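Local coordinates for putative protein-disulfide isomerase (Pseudomonas syringae pv. tomato, PDB 3GN3) that is of unproven function but probably takes part in thiol-disulfide exchange, like DsbA-type protein-disulfide isomerases, at residues G105-L108 and D109-P112; I116-I119 and E120-S123; S170-V174 and S175-S179. All blocks are in the same frame, centred on the assembly; numbering follows the deposited sequence.

Contact 1. Residues G105-L108 and D109-P112; sequences GPNL and DATP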
ATOM      1  N   GLY A 105       8.568  12.990 -30.603  1.00 47.77           N
ATOM      2  CA  GLY A 105       8.639  12.085 -31.743  1.00 47.89           C
ATOM      3  C   GLY A 105       7.321  11.945 -32.495  1.00 48.07           C
ATOM      4  O   GLY A 105       6.299  12.530 -32.107  1.00 48.16           O
ATOM      5  N   PRO A 106       7.321  11.137 -33.571  1.00 47.90           N
ATOM      6  CA  PRO A 106       6.142  10.947 -34.429  1.00 47.59           C
ATOM      7  C   PRO A 106       4.817  10.635 -33.717  1.00 47.22           C
ATOM      8  O   PRO A 106       3.760  10.906 -34.279  1.00 47.19           O
ATOM      9  CB  PRO A 106       6.538   9.773 -35.346  1.00 47.52           C
ATOM     10  CG  PRO A 106       7.842   9.245 -34.813  1.00 48.05           C
ATOM     11  CD  PRO A 106       8.481  10.363 -34.045  1.00 47.79           C
ATOM     12  N   ASN A 107       4.841  10.076 -32.510  1.00 47.03           N
ATOM     13  CA  ASN A 107       3.559   9.678 -31.890  1.00 46.53           C
ATOM     14  C   ASN A 107       2.741  10.850 -31.343  1.00 46.35           C
ATOM     15  O   ASN A 107       1.560  10.696 -31.001  1.00 45.84           O
ATOM     16  CB  ASN A 107       3.734   8.580 -30.846  1.00 46.42           C
ATOM     17  CG  ASN A 107       3.735   7.183 -31.452  1.00 45.94           C
ATOM     18  OD1 ASN A 107       4.575   6.368 -31.110  1.00 45.98           O
ATOM     19  ND2 ASN A 107       2.788   6.900 -32.329  1.00 45.38           N
ATOM     20  N   LEU A 108       3.384  12.016 -31.272  1.00 46.29           N
ATOM     21  CA  LEU A 108       2.676  13.271 -31.020  1.00 46.51           C
ATOM     22  C   LEU A 108       1.599  13.530 -32.088  1.00 46.46           C
ATOM     23  O   LEU A 108       0.598  14.202 -31.826  1.00 46.40           O
ATOM     24  CB  LEU A 108       3.651  14.444 -30.933  1.00 46.26           C
ATOM     25  CG  LEU A 108       4.450  14.531 -29.632  1.00 46.44           C
ATOM     26  CD1 LEU A 108       5.410  15.701 -29.657  1.00 45.19           C
ATOM     27  CD2 LEU A 108       3.525  14.624 -28.417  1.00 46.82           C
ATOM     28  N   ASP A 109       1.795  12.953 -33.270  1.00 46.38           N
ATOM     29  CA  ASP A 109       0.870  13.146 -34.368  1.00 46.46           C
ATOM     30  C   ASP A 109       0.059  11.906 -34.705  1.00 46.36           C
ATOM     31  O   ASP A 109      -0.546  11.849 -35.778  1.00 46.63           O
ATOM     32  CB  ASP A 109       1.600  13.690 -35.597  1.00 46.37           C
ATOM     33  CG  ASP A 109       2.161  15.082 -35.361  1.00 47.97           C
ATOM     34  OD1 ASP A 109       1.433  15.954 -34.804  1.00 49.60           O
ATOM     35  OD2 ASP A 109       3.334  15.308 -35.724  1.00 48.81           O
ATOM     36  N   ALA A 110       0.013  10.933 -33.786  1.00 45.72           N
ATOM     37  CA  ALA A 110      -0.827   9.738 -33.975  1.00 44.81           C
ATOM     38  C   ALA A 110      -2.055   9.782 -33.094  1.00 44.26           C
ATOM     39  O   ALA A 110      -2.070  10.459 -32.079  1.00 44.15           O
ATOM     40  CB  ALA A 110      -0.040   8.459 -33.720  1.00 44.74           C
ATOM     41  N   THR A 111      -3.074   9.032 -33.478  1.00 43.77           N
ATOM     42  CA  THR A 111      -4.340   9.025 -32.766  1.00 43.73           C
ATOM     43  C   THR A 111      -4.551   7.672 -32.110  1.00 43.50           C
ATOM     44  O   THR A 111      -3.928   6.694 -32.514  1.00 43.35           O
ATOM     45  CB  THR A 111      -5.527   9.283 -33.735  1.00 44.01           C
ATOM     46  OG1 THR A 111      -5.687   8.159 -34.629  1.00 44.48           O
ATOM     47  CG2 THR A 111      -5.295  10.567 -34.539  1.00 43.31           C
ATOM     48  N   PRO A 112      -5.444   7.600 -31.105  1.00 43.35           N
ATOM     49  CA  PRO A 112      -5.812   6.285 -30.610  1.00 43.53           C
ATOM     50  C   PRO A 112      -6.109   5.296 -31.745  1.00 43.69           C
ATOM     51  O   PRO A 112      -5.678   4.148 -31.675  1.00 44.46           O
ATOM     52  CB  PRO A 112      -7.058   6.580 -29.786  1.00 42.98           C
ATOM     53  CG  PRO A 112      -6.756   7.887 -29.209  1.00 43.04           C
ATOM     54  CD  PRO A 112      -5.989   8.659 -30.238  1.00 43.09           C
TER

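Contact 2. Residues I116-I119 and E120-S123; sequences IARI and ERYS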
ATOM      1  N   ILE A 116      -4.316   1.683 -32.620  1.00 42.69           N
ATOM      2  CA  ILE A 116      -5.094   0.448 -32.745  1.00 43.05           C
ATOM      3  C   ILE A 116      -4.850  -0.276 -34.074  1.00 43.49           C
ATOM      4  O   ILE A 116      -4.641  -1.493 -34.096  1.00 43.74           O
ATOM      5  CB  ILE A 116      -6.594   0.678 -32.555  1.00 42.83           C
ATOM      6  CG1 ILE A 116      -6.864   1.155 -31.127  1.00 42.34           C
ATOM      7  CG2 ILE A 116      -7.377  -0.613 -32.867  1.00 42.13           C
ATOM      8  CD1 ILE A 116      -8.320   1.544 -30.875  1.00 41.83           C
ATOM      9  N   ALA A 117      -4.879   0.483 -35.169  1.00 43.80           N
ATOM     10  CA  ALA A 117      -4.588  -0.033 -36.511  1.00 43.80           C
ATOM     11  C   ALA A 117      -3.186  -0.678 -36.574  1.00 43.64           C
ATOM     12  O   ALA A 117      -3.025  -1.782 -37.104  1.00 43.15           O
ATOM     13  CB  ALA A 117      -4.727   1.091 -37.543  1.00 43.22           C
ATOM     14  N   ARG A 118      -2.204   0.023 -35.996  1.00 43.76           N
ATOM     15  CA  ARG A 118      -0.811  -0.417 -35.883  1.00 43.78           C
ATOM     16  C   ARG A 118      -0.652  -1.773 -35.164  1.00 43.98           C
ATOM     17  O   ARG A 118       0.055  -2.673 -35.642  1.00 44.06           O
ATOM     18  CB  ARG A 118      -0.008   0.660 -35.159  1.00 43.88           C
ATOM     19  CG  ARG A 118       1.492   0.510 -35.272  1.00 44.40           C
ATOM     20  CD  ARG A 118       2.058   1.608 -36.102  1.00 47.07           C
ATOM     21  NE  ARG A 118       2.714   2.648 -35.313  1.00 48.61           N
ATOM     22  CZ  ARG A 118       2.222   3.859 -35.081  1.00 49.49           C
ATOM     23  NH1 ARG A 118       1.038   4.210 -35.546  1.00 52.32           N
ATOM     24  NH2 ARG A 118       2.916   4.726 -34.371  1.00 50.58           N
ATOM     25  N   ILE A 119      -1.315  -1.924 -34.022  1.00 43.97           N
ATOM     26  CA  ILE A 119      -1.316  -3.194 -33.302  1.00 44.32           C
ATOM     27  C   ILE A 119      -2.042  -4.278 -34.104  1.00 45.15           C
ATOM     28  O   ILE A 119      -1.640  -5.450 -34.102  1.00 45.81           O
ATOM     29  CB  ILE A 119      -1.959  -3.039 -31.906  1.00 44.25           C
ATOM     30  CG1 ILE A 119      -1.137  -2.064 -31.050  1.00 43.25           C
ATOM     31  CG2 ILE A 119      -2.161  -4.403 -31.244  1.00 43.73           C
ATOM     32  CD1 ILE A 119      -1.744  -1.779 -29.695  1.00 44.27           C
ATOM     33  N   GLU A 120      -3.114  -3.893 -34.791  1.00 45.67           N
ATOM     34  CA  GLU A 120      -3.827  -4.822 -35.663  1.00 46.08           C
ATOM     35  C   GLU A 120      -2.928  -5.368 -36.767  1.00 46.30           C
ATOM     36  O   GLU A 120      -2.853  -6.584 -36.942  1.00 46.21           O
ATOM     37  CB  GLU A 120      -5.072  -4.173 -36.244  1.00 45.99           C
ATOM     38  CG  GLU A 120      -6.240  -4.176 -35.281  1.00 45.69           C
ATOM     39  CD  GLU A 120      -7.384  -3.344 -35.779  1.00 44.68           C
ATOM     40  OE1 GLU A 120      -8.533  -3.595 -35.343  1.00 44.58           O
ATOM     41  OE2 GLU A 120      -7.118  -2.445 -36.611  1.00 42.95           O
ATOM     42  N   ARG A 121      -2.227  -4.473 -37.463  1.00 46.51           N
ATOM     43  CA  ARG A 121      -1.249  -4.842 -38.490  1.00 47.68           C
ATOM     44  C   ARG A 121      -0.281  -5.908 -37.991  1.00 47.57           C
ATOM     45  O   ARG A 121      -0.216  -7.030 -38.529  1.00 48.48           O
ATOM     46  CB  ARG A 121      -0.407  -3.630 -38.872  1.00 48.06           C
ATOM     47  CG  ARG A 121      -0.362  -3.344 -40.336  1.00 51.16           C
ATOM     48  CD  ARG A 121      -1.262  -2.162 -40.618  1.00 56.47           C
ATOM     49  NE  ARG A 121      -0.643  -0.937 -40.103  1.00 62.05           N
ATOM     50  CZ  ARG A 121      -1.252   0.240 -39.969  1.00 63.50           C
ATOM     51  NH1 ARG A 121      -2.534   0.383 -40.306  1.00 65.05           N
ATOM     52  NH2 ARG A 121      -0.571   1.272 -39.491  1.00 64.19           N
ATOM     53  N   TYR A 122       0.438  -5.537 -36.929  1.00 46.75           N
ATOM     54  CA  TYR A 122       1.553  -6.280 -36.383  1.00 45.09           C
ATOM     55  C   TYR A 122       1.163  -7.584 -35.718  1.00 44.87           C
ATOM     56  O   TYR A 122       1.939  -8.541 -35.725  1.00 44.93           O
ATOM     57  CB  TYR A 122       2.260  -5.404 -35.368  1.00 45.05           C
ATOM     58  CG  TYR A 122       3.101  -4.300 -35.954  1.00 43.79           C
ATOM     59  CD1 TYR A 122       3.653  -4.410 -37.232  1.00 42.05           C
ATOM     60  CD2 TYR A 122       3.387  -3.159 -35.206  1.00 42.43           C
ATOM     61  CE1 TYR A 122       4.452  -3.421 -37.738  1.00 40.90           C
ATOM     62  CE2 TYR A 122       4.182  -2.164 -35.705  1.00 41.13           C
ATOM     63  CZ  TYR A 122       4.706  -2.303 -36.969  1.00 41.29           C
ATOM     64  OH  TYR A 122       5.478  -1.300 -37.466  1.00 43.60           O
ATOM     65  N   SER A 123      -0.022  -7.628 -35.118  1.00 44.32           N
ATOM     66  CA  SER A 123      -0.482  -8.858 -34.484  1.00 43.73           C
ATOM     67  C   SER A 123      -1.335  -9.692 -35.441  1.00 43.76           C
ATOM     68  O   SER A 123      -1.611 -10.863 -35.162  1.00 43.51           O
ATOM     69  CB  SER A 123      -1.272  -8.555 -33.198  1.00 43.62           C
ATOM     70  OG  SER A 123      -2.564  -8.040 -33.481  1.00 42.46           O
TER

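Contact 3. Residues S170-V174 and S175-S179; sequences SGDPV and SKWVS. With SO4 (sulfate ion), chain C.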
ATOM      1  N   SER A 170      14.717  -7.918 -14.387  1.00 34.38           N
ATOM      2  CA  SER A 170      14.531  -8.348 -15.782  1.00 34.90           C
ATOM      3  C   SER A 170      15.837  -8.787 -16.424  1.00 35.53           C
ATOM      4  O   SER A 170      15.833  -9.590 -17.358  1.00 35.52           O
ATOM      5  CB  SER A 170      13.897  -7.249 -16.625  1.00 34.51           C
ATOM      6  OG  SER A 170      14.664  -6.071 -16.558  1.00 34.87           O
ATOM      7  N   GLY A 171      16.947  -8.253 -15.910  1.00 36.08           N
ATOM      8  CA  GLY A 171      18.278  -8.729 -16.247  1.00 35.99           C
ATOM      9  C   GLY A 171      18.608 -10.124 -15.725  1.00 36.45           C
ATOM     10  O   GLY A 171      19.522 -10.759 -16.231  1.00 37.27           O
ATOM     11  N   ASP A 172      17.902 -10.624 -14.716  1.00 36.31           N
ATOM     12  CA  ASP A 172      18.271 -11.925 -14.156  1.00 36.47           C
ATOM     13  C   ASP A 172      18.286 -13.036 -15.205  1.00 36.72           C
ATOM     14  O   ASP A 172      17.456 -13.043 -16.122  1.00 36.54           O
ATOM     15  CB  ASP A 172      17.329 -12.348 -13.029  1.00 36.51           C
ATOM     16  CG  ASP A 172      17.478 -11.505 -11.792  1.00 36.81           C
ATOM     17  OD1 ASP A 172      18.468 -10.745 -11.703  1.00 36.25           O
ATOM     18  OD2 ASP A 172      16.587 -11.594 -10.912  1.00 36.61           O
ATOM     19  N   PRO A 173      19.242 -13.981 -15.073  1.00 36.66           N
ATOM     20  CA  PRO A 173      19.123 -15.238 -15.818  1.00 36.09           C
ATOM     21  C   PRO A 173      17.863 -15.963 -15.344  1.00 36.30           C
ATOM     22  O   PRO A 173      17.575 -15.991 -14.128  1.00 36.34           O
ATOM     23  CB  PRO A 173      20.372 -16.028 -15.395  1.00 35.97           C
ATOM     24  CG  PRO A 173      21.298 -15.042 -14.768  1.00 35.52           C
ATOM     25  CD  PRO A 173      20.513 -13.866 -14.325  1.00 36.19           C
ATOM     26  N   VAL A 174      17.126 -16.548 -16.283  1.00 36.08           N
ATOM     27  CA  VAL A 174      15.888 -17.266 -15.946  1.00 36.08           C
ATOM     28  C   VAL A 174      16.127 -18.315 -14.847  1.00 36.68           C
ATOM     29  O   VAL A 174      15.251 -18.566 -14.005  1.00 37.35           O
ATOM     30  CB  VAL A 174      15.235 -17.878 -17.222  1.00 36.10           C
ATOM     31  CG1 VAL A 174      14.058 -18.794 -16.893  1.00 34.23           C
ATOM     32  CG2 VAL A 174      14.796 -16.764 -18.165  1.00 35.64           C
ATOM     33  N   SER A 175      17.325 -18.900 -14.831  1.00 36.75           N
ATOM     34  CA  SER A 175      17.689 -19.914 -13.831  1.00 36.73           C
ATOM     35  C   SER A 175      17.718 -19.326 -12.426  1.00 36.72           C
ATOM     36  O   SER A 175      17.455 -20.052 -11.464  1.00 36.51           O
ATOM     37  CB  SER A 175      19.031 -20.574 -14.164  1.00 36.38           C
ATOM     38  OG  SER A 175      19.996 -19.589 -14.470  1.00 36.99           O
ATOM     39  N   LYS A 176      18.015 -18.021 -12.309  1.00 36.64           N
ATOM     40  CA  LYS A 176      17.869 -17.345 -11.009  1.00 36.79           C
ATOM     41  C   LYS A 176      16.390 -17.237 -10.593  1.00 36.66           C
ATOM     42  O   LYS A 176      16.053 -17.572  -9.438  1.00 36.96           O
ATOM     43  CB  LYS A 176      18.575 -15.989 -10.932  1.00 36.77           C
ATOM     44  CG  LYS A 176      18.529 -15.402  -9.531  1.00 37.60           C
ATOM     45  CD  LYS A 176      19.046 -13.955  -9.499  1.00 42.48           C
ATOM     46  CE  LYS A 176      18.514 -13.135  -8.268  1.00 42.49           C
ATOM     47  NZ  LYS A 176      17.087 -12.637  -8.398  1.00 40.54           N
ATOM     48  N   TRP A 177      15.517 -16.832 -11.529  1.00 35.66           N
ATOM     49  CA  TRP A 177      14.072 -16.823 -11.262  1.00 35.06           C
ATOM     50  C   TRP A 177      13.611 -18.174 -10.784  1.00 35.54           C
ATOM     51  O   TRP A 177      12.834 -18.250  -9.837  1.00 35.84           O
ATOM     52  CB  TRP A 177      13.220 -16.404 -12.463  1.00 34.36           C
ATOM     53  CG  TRP A 177      13.434 -14.984 -12.954  1.00 32.71           C
ATOM     54  CD1 TRP A 177      14.210 -14.000 -12.372  1.00 30.66           C
ATOM     55  CD2 TRP A 177      12.825 -14.388 -14.107  1.00 30.24           C
ATOM     56  NE1 TRP A 177      14.129 -12.837 -13.115  1.00 31.12           N
ATOM     57  CE2 TRP A 177      13.287 -13.046 -14.181  1.00 30.16           C
ATOM     58  CE3 TRP A 177      11.937 -14.856 -15.090  1.00 30.19           C
ATOM     59  CZ2 TRP A 177      12.893 -12.166 -15.214  1.00 29.69           C
ATOM     60  CZ3 TRP A 177      11.537 -13.968 -16.126  1.00 29.90           C
ATOM     61  CH2 TRP A 177      12.019 -12.642 -16.169  1.00 29.58           C
ATOM     62  N   VAL A 178      14.104 -19.239 -11.417  1.00 35.94           N
ATOM     63  CA  VAL A 178      13.675 -20.602 -11.061  1.00 36.05           C
ATOM     64  C   VAL A 178      14.017 -20.930  -9.595  1.00 36.47           C
ATOM     65  O   VAL A 178      13.147 -21.427  -8.855  1.00 35.99           O
ATOM     66  CB  VAL A 178      14.237 -21.687 -12.051  1.00 36.16           C
ATOM     67  CG1 VAL A 178      13.595 -23.052 -11.816  1.00 34.19           C
ATOM     68  CG2 VAL A 178      14.035 -21.256 -13.492  1.00 35.63           C
ATOM     69  N   SER A 179      15.246 -20.617  -9.163  1.00 36.82           N
ATOM     70  CA  SER A 179      15.606 -20.843  -7.741  1.00 37.86           C
ATOM     71  C   SER A 179      14.883 -19.887  -6.803  1.00 38.24           C
ATOM     72  O   SER A 179      14.502 -20.294  -5.712  1.00 38.71           O
ATOM     73  CB  SER A 179      17.104 -20.733  -7.459  1.00 37.40           C
ATOM     74  OG  SER A 179      17.848 -20.535  -8.634  1.00 38.84           O
TER
HETATM   75  S   SO4 C 180      14.464  -4.357 -13.601  1.00 65.30           S
HETATM   76  O1  SO4 C 180      15.629  -4.182 -12.723  1.00 65.34           O
HETATM   77  O2  SO4 C 180      13.259  -3.713 -13.051  1.00 66.52           O
HETATM   78  O3  SO4 C 180      14.735  -3.818 -14.928  1.00 65.96           O
HETATM   79  O4  SO4 C 180      14.195  -5.776 -13.726  1.00 65.69           O

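Contact 1. Residues G105-L108 and D109-P112
Asp109 donates its backbone N-H to Pro106 O (N to O 3.0 Å), and one step on Ala110 N reaches Asn107 O at 3.2 Å. Together with the bond from Leu108 N to Gly105 O, these make three successive links of the i to i+3 kind, the mark of a 3-10 turn. The main chain does the holding here: within these eight residues no polar side-chain group bonds across the turn.

Asp109, Leu108 and Ala110 carry most of the burial, each in a different way. The CB of Asp109 comes within 3.8 Å of Pro106 O, over the start of the turn. Its CG is anti to its own carbonyl carbon (chi1 -65°), which swings the carboxylate back beside the Leu108 peptide, with OD1 3.6 Å from Leu108 O. OD1 is not left facing that carbonyl alone, because it accepts a hydrogen bond from Asn113 of the second subunit, a residue on which the Leu108 side chain also packs. Within its own chain Leu108 sends its isobutyl group away from the residues that follow, to Phe99, on which the buried Asn107 rests as well. The Ala110 methyl lies beside the turn, CB 3.9 Å from Asn107 O.

Past Ala110 the backbone becomes extended and runs to Thr111, which occupies the N-cap of helix 112-123. Its OG1 caps a backbone N of the first helical turn, and Asp114 OD2 accepts from Thr111 N. The whole is a 3-10 turn leading into a helix N-terminus consistent with a capping box, placed at a subunit interface.

Contact 2. Residues I116-I119 and E120-S123
Ile116 and Glu120 meet one turn apart on helix 112-123, where Ile116 CG2 lies 4.0 Å from Glu120 CD. The glutamate chain is extended beyond CG and passes close over the backbone, its CG 3.3 Å from Ile116 O. Its carboxylate is directed to the chain just beyond the helix, where OE1 accepts from the backbone N of Leu127 and Ala128. Ile116 and Ile119 form the tight side: Ile119 packs on Ile66 and Cys69 of helix 63-73 and on Val86 and Val90 of helix 79-92. Helix 112-123 lies in the largely helical region between strands 48-54 and 157-160, consistent with the helical insertion of DsbA-like thioredoxin folds. Four regular i to i+4 backbone bonds join the two turns, and Ile119 O is gripped twice, by Ser123 N at 2.9 Å and by Ser123 OG at 2.8 Å, from opposite faces of the carbonyl plane.

Arg118 and Tyr122 make a partly exposed but well-held flank, running side by side with Arg118 CG 3.8 Å from Tyr122 CE2 and the guanidinium turned 83° to the ring. Glu96 holds both ends, its O taking Arg118 NH2 and its OE1 taking Tyr122 OH, while His93 stacks on the tyrosine. The solvent side is exposed Arg121, whose guanidinium lays one face over Ala117 O, with NH1 3.6 Å from Ala117 CB.

Contact 3. Residues S170-V174 and S175-S179
Lys176 folds back from the first turn of helix 174-181 to meet Asp172. Its CB sits 3.3 Å from Pro173 O, the carbonyl that also accepts Lys176 N at 2.8 Å. With CG anti to the backbone N (chi1 -174°), the chain runs out nearly straight and brings CD to 3.7 Å from Asp172 CG. CE passes 3.6 Å from Asp172 OD2, and a bend at the last torsion (chi4 -78°) drops NZ onto that oxygen at 2.8 Å in a salt bridge. NZ approaches OD2 from above the carboxylate plane, 51° out of it. NZ has a second anionic partner in Asp180, and OD2 a second donor in Ser169 N.

Asp172 also lies against Trp177, its OD2 at the indole edge in plane and its CB 3.2 Å from NE1, but the indole N-H is spent on Ser169 O. Farther back, Ser170 OG lies 2.8 Å from O3 of a sulfate, probably from the crystallisation liquor, which Ser169 OG also binds.

Pro173 is the N-cap of this C-terminal helix, which lies against what is probably the thioredoxin-like core: Val174 packs on helix 36-43, while Trp177 reaches Leu39 there, Ala32 of helix 27-33 and Phe158 of strand 157-160.

In the fold
Contacts 1 and 2 lie in series at the two ends of one element: 105-112 leads into helix 112-123 and 116-123 finishes it, and the side chain of Asn107 comes close to Arg118. Contact 3 is on the opposite side of the chain's centre, its own centre 31 Å from that of contact 2. All three are partly buried, each with a protected and an outer side. Contact 1 relies on backbone bonds and borrows partners from the second subunit. Contact 2, which no other chain of the assembly touches, packs isoleucines on helices 63-73 and 79-92. Contact 3 sets Val174 on helix 36-43 and Trp177 between helices and a strand, while a salt bridge lies on its partly exposed side.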